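Local coordinates for protein catechol 2,3-dioxygenase (PDB 2WL9) that probably opens the ring of catechol-type substrates beside the hydroxyl pair (extradiol cleavage) with molecular oxygen at an iron centre, in the breakdown of aromatic hydrocarbons, at residues T5-L10 / Q145-I150; G11-N16 / D61-G66; R101-V106 / I118-Q123. All blocks are in the same frame, centred on the assembly; numbering follows the deposited sequence.

Contact 1 (T5-L10 / Q145-I150); sequences TELGYL and QGLGHI. With FE (Fe (III) ion), chain K.
Leu7 and Leu147 make the largest share of this contact, through backbone and side chain alike. Leu147 N donates to Leu7 O at 3.0 Å, approaching almost head-on to the carbonyl (C=O...N 171°). A water links Leu7 N, from which it accepts, to Gln145 O, to which it donates. In the apolar layer, a chi1 of -176° points Leu7 CG away from its own N and across Leu147, where it lies tightly, 3.4 Å from Leu147 CD2. The other branch of Leu147 meets Leu10 at about a right angle, CD1 to CD1 3.9 Å, while Leu10 and Ile150 slide past each other in opposite senses, Leu10 CD1 to Ile150 CG2 3.8 Å. In fold terms, strand 6-14 of the N-terminal sheet is here laid against the entry to strand 149-152 of the second, iron-carrying sheet, the two-domain plan of type I extradiol dioxygenases. The Glu6 carboxylate lies against the Gly146 backbone, held by salt bridges from OE2 to Arg68 and from OE1 to Arg51. His149 turns away from strand 6-14 and binds the iron through NE2 at 2.3 Å, alongside His212 and Glu263.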
loop_
_atom_site.group_PDB
_atom_site.type_symbol
_atom_site.label_atom_id
_atom_site.label_comp_id
_atom_site.label_asym_id
_atom_site.label_seq_id
_atom_site.Cartn_x
_atom_site.Cartn_y
_atom_site.Cartn_z
ATOM N N THR C 5 19.781 -21.979 8.407
ATOM C CA THR C 5 18.931 -20.955 7.796
ATOM C C THR C 5 18.625 -21.196 6.306
ATOM O O THR C 5 17.668 -20.617 5.769
ATOM C CB THR C 5 19.565 -19.566 7.947
ATOM O OG1 THR C 5 20.849 -19.571 7.312
ATOM C CG2 THR C 5 19.735 -19.192 9.427
ATOM N N GLU C 6 19.443 -22.024 5.647
ATOM C CA GLU C 6 19.260 -22.380 4.224
ATOM C C GLU C 6 20.223 -23.474 3.771
ATOM O O GLU C 6 21.271 -23.687 4.388
ATOM C CB GLU C 6 19.466 -21.165 3.305
ATOM C CG GLU C 6 20.840 -20.481 3.464
ATOM C CD GLU C 6 21.076 -19.354 2.463
ATOM O OE1 GLU C 6 21.253 -19.635 1.263
ATOM O OE2 GLU C 6 21.105 -18.181 2.877
ATOM N N LEU C 7 19.860 -24.145 2.678
ATOM C CA LEU C 7 20.788 -25.007 1.970
ATOM C C LEU C 7 21.713 -24.112 1.134
ATOM O O LEU C 7 21.314 -23.605 0.089
ATOM C CB LEU C 7 20.018 -25.955 1.071
ATOM C CG LEU C 7 20.799 -27.016 0.302
ATOM C CD1 LEU C 7 21.510 -27.972 1.237
ATOM C CD2 LEU C 7 19.846 -27.773 -0.619
ATOM N N GLY C 8 22.934 -23.914 1.608
ATOM C CA GLY C 8 23.843 -22.927 1.023
ATOM C C GLY C 8 24.545 -23.397 -0.238
ATOM O O GLY C 8 24.580 -22.674 -1.241
ATOM N N TYR C 9 25.121 -24.595 -0.180
ATOM C CA TYR C 9 25.870 -25.145 -1.311
ATOM C C TYR C 9 25.832 -26.668 -1.376
ATOM O O TYR C 9 25.423 -27.334 -0.424
ATOM C CB TYR C 9 27.331 -24.652 -1.326
ATOM C CG TYR C 9 28.173 -25.006 -0.110
ATOM C CD1 TYR C 9 28.560 -24.018 0.790
ATOM C CD2 TYR C 9 28.602 -26.320 0.126
ATOM C CE1 TYR C 9 29.345 -24.316 1.902
ATOM C CE2 TYR C 9 29.384 -26.634 1.243
ATOM C CZ TYR C 9 29.749 -25.629 2.123
ATOM O OH TYR C 9 30.517 -25.916 3.225
ATOM N N LEU C 10 26.241 -27.191 -2.526
ATOM C CA LEU C 10 26.462 -28.615 -2.728
ATOM C C LEU C 10 27.818 -28.812 -3.387
ATOM O O LEU C 10 28.189 -28.073 -4.298
ATOM C CB LEU C 10 25.390 -29.212 -3.642
ATOM C CG LEU C 10 23.944 -29.312 -3.179
ATOM C CD1 LEU C 10 23.075 -29.734 -4.356
ATOM C CD2 LEU C 10 23.812 -30.310 -2.024
ATOM N N GLN C 145 16.649 -18.334 0.758
ATOM C CA GLN C 145 16.010 -19.613 0.462
ATOM C C GLN C 145 16.985 -20.701 0.021
ATOM O O GLN C 145 16.566 -21.824 -0.252
ATOM C CB GLN C 145 14.931 -19.423 -0.603
ATOM C CG GLN C 145 13.680 -18.718 -0.108
ATOM C CD GLN C 145 12.561 -18.775 -1.123
ATOM O OE1 GLN C 145 12.229 -19.840 -1.635
ATOM N NE2 GLN C 145 11.977 -17.626 -1.423
ATOM N N GLY C 146 18.277 -20.375 -0.051
ATOM C CA GLY C 146 19.282 -21.346 -0.495
ATOM C C GLY C 146 19.187 -21.704 -1.970
ATOM O O GLY C 146 18.385 -21.126 -2.700
ATOM N N LEU C 147 19.991 -22.667 -2.415
ATOM C CA LEU C 147 20.089 -22.963 -3.851
ATOM C C LEU C 147 18.858 -23.651 -4.442
ATOM O O LEU C 147 18.628 -23.569 -5.641
ATOM C CB LEU C 147 21.365 -23.751 -4.194
ATOM C CG LEU C 147 21.436 -25.256 -3.944
ATOM C CD1 LEU C 147 22.395 -25.932 -4.924
ATOM C CD2 LEU C 147 21.885 -25.495 -2.523
ATOM N N GLY C 148 18.081 -24.324 -3.596
ATOM C CA GLY C 148 16.945 -25.127 -4.043
ATOM C C GLY C 148 16.675 -26.198 -3.004
ATOM O O GLY C 148 16.840 -25.950 -1.815
ATOM N N HIS C 149 16.260 -27.385 -3.441
ATOM C CA HIS C 149 16.117 -28.520 -2.527
ATOM C C HIS C 149 16.639 -29.818 -3.103
ATOM O O HIS C 149 16.833 -29.930 -4.311
ATOM C CB HIS C 149 14.674 -28.687 -2.042
ATOM C CG HIS C 149 13.730 -29.231 -3.067
ATOM N ND1 HIS C 149 12.676 -28.496 -3.566
ATOM C CD2 HIS C 149 13.651 -30.449 -3.656
ATOM C CE1 HIS C 149 11.999 -29.232 -4.429
ATOM N NE2 HIS C 149 12.572 -30.421 -4.504
ATOM N N ILE C 150 16.833 -30.803 -2.231
ATOM C CA ILE C 150 17.423 -32.083 -2.607
ATOM C C ILE C 150 16.716 -33.261 -1.950
ATOM O O ILE C 150 16.291 -33.180 -0.789
ATOM C CB ILE C 150 18.933 -32.149 -2.236
ATOM C CG1 ILE C 150 19.144 -31.846 -0.740
ATOM C CG2 ILE C 150 19.747 -31.216 -3.147
ATOM C CD1 ILE C 150 20.591 -31.922 -0.264
HETATM FE FE FE K . 11.404 -31.995 -5.778
HETATM O O HOH W 1 17.153 -23.538 2.020
#

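Contact 2 (G11-N16 / D61-G66); sequences GLSVSN and DLAYIG
Gly11 and Tyr64 open an antiparallel pairing in which strands 11-14 and 61-66 run at 156° to each other, 4.1 Å apart at their closest. Gly11 N donates to Tyr64 O at 2.9 Å, and Gly11 O takes two donors in return: Ala63 N at 2.7 Å and Tyr64 N at 3.1 Å. Both N-H groups reach that oxygen from the same face of its carbonyl plane and well out of it. Past this point the register slips by one, so that Leu12 stands opposite Leu62 as a non-hydrogen-bonded pair. Ser13 and Asp61 then close the ladder with a reciprocal pair of backbone bonds.

Of the side chains, the Tyr64 ring makes the most distinctive contact. Its CG sits between the backbone N and the carbonyl carbon (chi1 49°), which folds the ring back over the facing strand; Gly11 CA lies over one ring face, 3.6 Å from the centroid, a CH-pi contact that the bare glycine permits. His55 takes the hydroxyl, and Arg100 makes a cation-pi contact with the ring. Ser13 OG packs at 3.7 Å from Ala63 CB and is hydrogen-bonded to Asp57. Leu12 and Leu62 start off in diverging directions, yet their CD1 methyls approach at 4.1 Å. Asp61 bends back on its own strand: OD1 accepts from Leu62 N, while OD2 takes Arg209 N.

Ala63 and Tyr64 both facing Gly11 make a classic beta bulge, set where two neighbouring strands of the N-terminal sheet pair, in a domain of the vicinal oxygen chelate (glyoxalase-like) family.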
loop_
_atom_site.group_PDB
_atom_site.type_symbol
_atom_site.label_atom_id
_atom_site.label_comp_id
_atom_site.label_asym_id
_atom_site.label_seq_id
_atom_site.Cartn_x
_atom_site.Cartn_y
_atom_site.Cartn_z
ATOM N N GLY C 11 28.561 -29.794 -2.903
ATOM C CA GLY C 11 29.753 -30.267 -3.583
ATOM C C GLY C 11 29.373 -31.540 -4.303
ATOM O O GLY C 11 28.699 -32.402 -3.736
ATOM N N LEU C 12 29.785 -31.640 -5.561
ATOM C CA LEU C 12 29.441 -32.768 -6.408
ATOM C C LEU C 12 30.710 -33.404 -6.968
ATOM O O LEU C 12 31.667 -32.697 -7.292
ATOM C CB LEU C 12 28.564 -32.290 -7.571
ATOM C CG LEU C 12 27.027 -32.309 -7.558
ATOM C CD1 LEU C 12 26.374 -32.009 -6.209
ATOM C CD2 LEU C 12 26.470 -31.392 -8.665
ATOM N N SER C 13 30.712 -34.734 -7.058
ATOM C CA SER C 13 31.761 -35.479 -7.759
ATOM C C SER C 13 31.260 -35.756 -9.164
ATOM O O SER C 13 30.180 -36.320 -9.327
ATOM C CB SER C 13 32.035 -36.812 -7.056
ATOM O OG SER C 13 32.608 -36.620 -5.776
ATOM N N VAL C 14 32.019 -35.338 -10.175
ATOM C CA VAL C 14 31.620 -35.530 -11.573
ATOM C C VAL C 14 32.746 -36.185 -12.395
ATOM O O VAL C 14 33.916 -36.087 -12.028
ATOM C CB VAL C 14 31.144 -34.203 -12.237
ATOM C CG1 VAL C 14 30.000 -33.578 -11.443
ATOM C CG2 VAL C 14 32.284 -33.208 -12.368
ATOM N N SER C 15 32.378 -36.858 -13.487
ATOM C CA SER C 15 33.360 -37.514 -14.347
ATOM C C SER C 15 33.654 -36.699 -15.603
ATOM O O SER C 15 34.701 -36.880 -16.232
ATOM C CB SER C 15 32.898 -38.923 -14.724
ATOM O OG SER C 15 31.656 -38.901 -15.409
ATOM N N ASN C 16 32.716 -35.841 -15.978
ATOM C CA ASN C 16 32.829 -35.007 -17.162
ATOM C C ASN C 16 32.507 -33.541 -16.959
ATOM O O ASN C 16 31.391 -33.173 -17.031
ATOM C CB ASN C 16 31.905 -35.554 -18.238
ATOM C CG ASN C 16 32.085 -34.904 -19.610
ATOM O OD1 ASN C 16 32.653 -33.894 -19.754
ATOM N ND2 ASN C 16 31.556 -35.532 -20.592
ATOM N N ASP C 61 28.327 -38.400 -8.205
ATOM C CA ASP C 61 27.425 -38.390 -7.070
ATOM C C ASP C 61 27.618 -37.118 -6.250
ATOM O O ASP C 61 28.434 -36.247 -6.582
ATOM C CB ASP C 61 27.675 -39.633 -6.194
ATOM C CG ASP C 61 26.423 -40.123 -5.479
ATOM O OD1 ASP C 61 25.505 -39.313 -5.199
ATOM O OD2 ASP C 61 26.362 -41.338 -5.192
ATOM N N LEU C 62 26.834 -37.013 -5.185
ATOM C CA LEU C 62 26.978 -35.937 -4.220
ATOM C C LEU C 62 28.255 -36.157 -3.407
ATOM O O LEU C 62 28.536 -37.285 -2.986
ATOM C CB LEU C 62 25.762 -35.939 -3.295
ATOM C CG LEU C 62 25.654 -34.972 -2.119
ATOM C CD1 LEU C 62 25.371 -33.561 -2.585
ATOM C CD2 LEU C 62 24.526 -35.469 -1.239
ATOM N N ALA C 63 29.016 -35.081 -3.203
ATOM C CA ALA C 63 30.233 -35.098 -2.378
ATOM C C ALA C 63 29.998 -34.540 -0.966
ATOM O O ALA C 63 30.471 -35.121 0.020
ATOM C CB ALA C 63 31.374 -34.340 -3.079
ATOM N N TYR C 64 29.270 -33.423 -0.870
ATOM C CA TYR C 64 28.911 -32.830 0.426
ATOM C C TYR C 64 27.742 -31.845 0.355
ATOM O O TYR C 64 27.485 -31.230 -0.685
ATOM C CB TYR C 64 30.121 -32.172 1.112
ATOM C CG TYR C 64 30.934 -31.244 0.233
ATOM C CD1 TYR C 64 30.566 -29.906 0.048
ATOM C CD2 TYR C 64 32.087 -31.705 -0.400
ATOM C CE1 TYR C 64 31.329 -29.059 -0.756
ATOM C CE2 TYR C 64 32.845 -30.884 -1.201
ATOM C CZ TYR C 64 32.472 -29.564 -1.379
ATOM O OH TYR C 64 33.254 -28.778 -2.184
ATOM N N ILE C 65 27.043 -31.707 1.480
ATOM C CA ILE C 65 25.907 -30.790 1.603
ATOM C C ILE C 65 26.250 -29.662 2.584
ATOM O O ILE C 65 26.580 -29.927 3.733
ATOM C CB ILE C 65 24.663 -31.533 2.113
ATOM C CG1 ILE C 65 24.262 -32.654 1.148
ATOM C CG2 ILE C 65 23.495 -30.566 2.323
ATOM C CD1 ILE C 65 23.468 -33.783 1.815
ATOM N N GLY C 66 26.163 -28.410 2.143
ATOM C CA GLY C 66 26.457 -27.288 3.031
ATOM C C GLY C 66 25.218 -26.551 3.517
ATOM O O GLY C 66 24.488 -25.975 2.709
#

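Contact 3 (R101-V106 / I118-Q123); sequences RVLGLV and IFYGPQ
Tyr120 lays one face of its ring against the backbone at Leu103 and Gly104. A chi1 of 74° leans the ring toward the partner strand until Gly104 N stands 3.7 Å above its plane, toward the rim. Leu103 crosses the ring at about a right angle and presses CB to within 3.4 Å of Tyr120 CE1. On the other side of the sheet the Val102 and Phe119 side chains also cross at about a right angle, Val102 CG1 3.3 Å from Phe119 CD1; Tyr9 stacks on the same phenyl ring.

Arg101 and Gln123 instead run side by side, pointing the same way, with guanidinium and amide planes only 19° apart. Arg101 NH1 gives Gln123 OE1 a bond of 3.2 Å that lies in the guanidinium plane, and a water accepts from both Arg101 NH1 and Gln123 NE2. Their backbones are joined as well, Gln123 N to Arg101 O at 3.0 Å.

Phe119 and Tyr120 are part of the antiparallel hairpin of strands 104-109 and 115-120, which Arg101 and Gln123 extend past the strand ends. Leu103 and Gly104 both face Tyr120, a classic beta bulge: Tyr120 O accepts from Leu103 N at 3.1 Å and more weakly from Gly104 N. Arg101, the first residue past helix 94-100, takes positive phi in a Schellman motif, and Gly121 O is taken by His277 of the second subunit.

The polar end thus has several partners: Asp35 forms a salt bridge with Arg101, probably steadying its positive charge, and Asp125 holds Gln123 NE2, which probably limits rotation of the paired planes.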
loop_
_atom_site.group_PDB
_atom_site.type_symbol
_atom_site.label_atom_id
_atom_site.label_comp_id
_atom_site.label_asym_id
_atom_site.label_seq_id
_atom_site.Cartn_x
_atom_site.Cartn_y
_atom_site.Cartn_z
ATOM N N ARG C 101 35.140 -21.579 0.567
ATOM C CA ARG C 101 34.845 -20.130 0.441
ATOM C C ARG C 101 33.845 -19.645 1.494
ATOM O O ARG C 101 32.848 -18.980 1.176
ATOM C CB ARG C 101 34.377 -19.730 -0.973
ATOM C CG ARG C 101 35.142 -20.337 -2.126
ATOM C CD ARG C 101 36.623 -20.006 -2.074
ATOM N NE ARG C 101 37.276 -20.520 -3.270
ATOM C CZ ARG C 101 37.395 -19.836 -4.401
ATOM N NH1 ARG C 101 36.919 -18.596 -4.491
ATOM N NH2 ARG C 101 37.990 -20.398 -5.448
ATOM N N VAL C 102 34.128 -19.984 2.747
ATOM C CA VAL C 102 33.304 -19.583 3.889
ATOM C C VAL C 102 34.207 -19.074 5.012
ATOM O O VAL C 102 35.437 -19.196 4.936
ATOM C CB VAL C 102 32.403 -20.740 4.418
ATOM C CG1 VAL C 102 31.425 -21.203 3.346
ATOM C CG2 VAL C 102 33.247 -21.917 4.958
ATOM N N LEU C 103 33.601 -18.503 6.046
ATOM C CA LEU C 103 34.373 -17.998 7.177
ATOM C C LEU C 103 34.623 -19.025 8.272
ATOM O O LEU C 103 35.685 -19.021 8.901
ATOM C CB LEU C 103 33.697 -16.777 7.787
ATOM C CG LEU C 103 33.658 -15.488 6.972
ATOM C CD1 LEU C 103 32.919 -14.445 7.792
ATOM C CD2 LEU C 103 35.065 -15.000 6.605
ATOM N N GLY C 104 33.633 -19.877 8.514
ATOM C CA GLY C 104 33.723 -20.910 9.540
ATOM C C GLY C 104 32.900 -22.106 9.130
ATOM O O GLY C 104 31.905 -21.969 8.409
ATOM N N LEU C 105 33.299 -23.280 9.611
ATOM C CA LEU C 105 32.804 -24.533 9.085
ATOM C C LEU C 105 32.897 -25.658 10.126
ATOM O O LEU C 105 33.818 -25.705 10.952
ATOM C CB LEU C 105 33.613 -24.879 7.814
ATOM C CG LEU C 105 33.487 -26.166 7.006
ATOM C CD1 LEU C 105 32.236 -26.175 6.176
ATOM C CD2 LEU C 105 34.697 -26.277 6.094
ATOM N N VAL C 106 31.904 -26.537 10.087
ATOM C CA VAL C 106 31.897 -27.769 10.842
ATOM C C VAL C 106 31.566 -28.906 9.865
ATOM O O VAL C 106 30.675 -28.770 9.024
ATOM C CB VAL C 106 30.908 -27.646 12.046
ATOM C CG1 VAL C 106 29.968 -28.818 12.157
ATOM C CG2 VAL C 106 31.669 -27.396 13.341
ATOM N N ILE C 118 28.173 -27.561 8.088
ATOM C CA ILE C 118 27.456 -26.398 8.625
ATOM C C ILE C 118 28.415 -25.204 8.710
ATOM O O ILE C 118 29.491 -25.289 9.309
ATOM C CB ILE C 118 26.778 -26.688 9.983
ATOM C CG1 ILE C 118 25.949 -27.981 9.913
ATOM C CG2 ILE C 118 25.860 -25.529 10.369
ATOM C CD1 ILE C 118 25.859 -28.715 11.226
ATOM N N PHE C 119 28.013 -24.092 8.102
ATOM C CA PHE C 119 28.927 -22.985 7.864
ATOM C C PHE C 119 28.247 -21.634 8.016
ATOM O O PHE C 119 27.012 -21.544 7.980
ATOM C CB PHE C 119 29.484 -23.088 6.437
ATOM C CG PHE C 119 28.506 -22.654 5.370
ATOM C CD1 PHE C 119 28.527 -21.354 4.875
ATOM C CD2 PHE C 119 27.569 -23.548 4.863
ATOM C CE1 PHE C 119 27.630 -20.948 3.874
ATOM C CE2 PHE C 119 26.658 -23.157 3.868
ATOM C CZ PHE C 119 26.694 -21.851 3.366
ATOM N N TYR C 120 29.061 -20.592 8.148
ATOM C CA TYR C 120 28.598 -19.198 8.082
ATOM C C TYR C 120 29.565 -18.371 7.231
ATOM O O TYR C 120 30.720 -18.755 7.037
ATOM C CB TYR C 120 28.484 -18.575 9.492
ATOM C CG TYR C 120 29.821 -18.249 10.136
ATOM C CD1 TYR C 120 30.427 -17.001 9.944
ATOM C CD2 TYR C 120 30.490 -19.193 10.921
ATOM C CE1 TYR C 120 31.656 -16.705 10.514
ATOM C CE2 TYR C 120 31.721 -18.905 11.498
ATOM C CZ TYR C 120 32.299 -17.660 11.285
ATOM O OH TYR C 120 33.510 -17.372 11.852
ATOM N N GLY C 121 29.088 -17.226 6.742
ATOM C CA GLY C 121 29.926 -16.287 5.993
ATOM C C GLY C 121 30.341 -16.752 4.605
ATOM O O GLY C 121 31.541 -16.920 4.339
ATOM N N PRO C 122 29.367 -16.941 3.695
ATOM C CA PRO C 122 29.741 -17.255 2.315
ATOM C C PRO C 122 30.475 -16.089 1.674
ATOM O O PRO C 122 30.202 -14.926 2.010
ATOM C CB PRO C 122 28.391 -17.433 1.619
ATOM C CG PRO C 122 27.449 -16.595 2.429
ATOM C CD PRO C 122 27.903 -16.808 3.841
ATOM N N GLN C 123 31.411 -16.407 0.777
ATOM C CA GLN C 123 32.046 -15.413 -0.074
ATOM C C GLN C 123 31.028 -14.925 -1.107
ATOM O O GLN C 123 30.457 -15.717 -1.856
ATOM C CB GLN C 123 33.280 -16.006 -0.779
ATOM C CG GLN C 123 33.973 -15.063 -1.781
ATOM C CD GLN C 123 35.040 -15.758 -2.627
ATOM O OE1 GLN C 123 35.680 -16.717 -2.190
ATOM N NE2 GLN C 123 35.230 -15.273 -3.844
HETATM O O HOH W 2 37.215 -15.917 -5.930
#

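All three contacts are largely buried, but their depth differs: contact 1 lies about 6 Å from the centre of the chain, contact 2 about 11 Å and contact 3 about 18 Å, measured between centres. Contacts 1 and 2 share strand 6-14, and Gly8 and Tyr9 both face Gly66 in a further classic bulge that carries the pairing of contact 2 into contact 1. Contact 3 belongs to the same sheet, with Phe119 packed on Tyr9. Chemistry follows position: contact 1 joins the two sheets mainly by leucine packing, contacts 2 and 3 by backbone ladders within one sheet. Contact 3 adds the polar pair Arg101-Gln123 near the second subunit, which contact 1 also reaches.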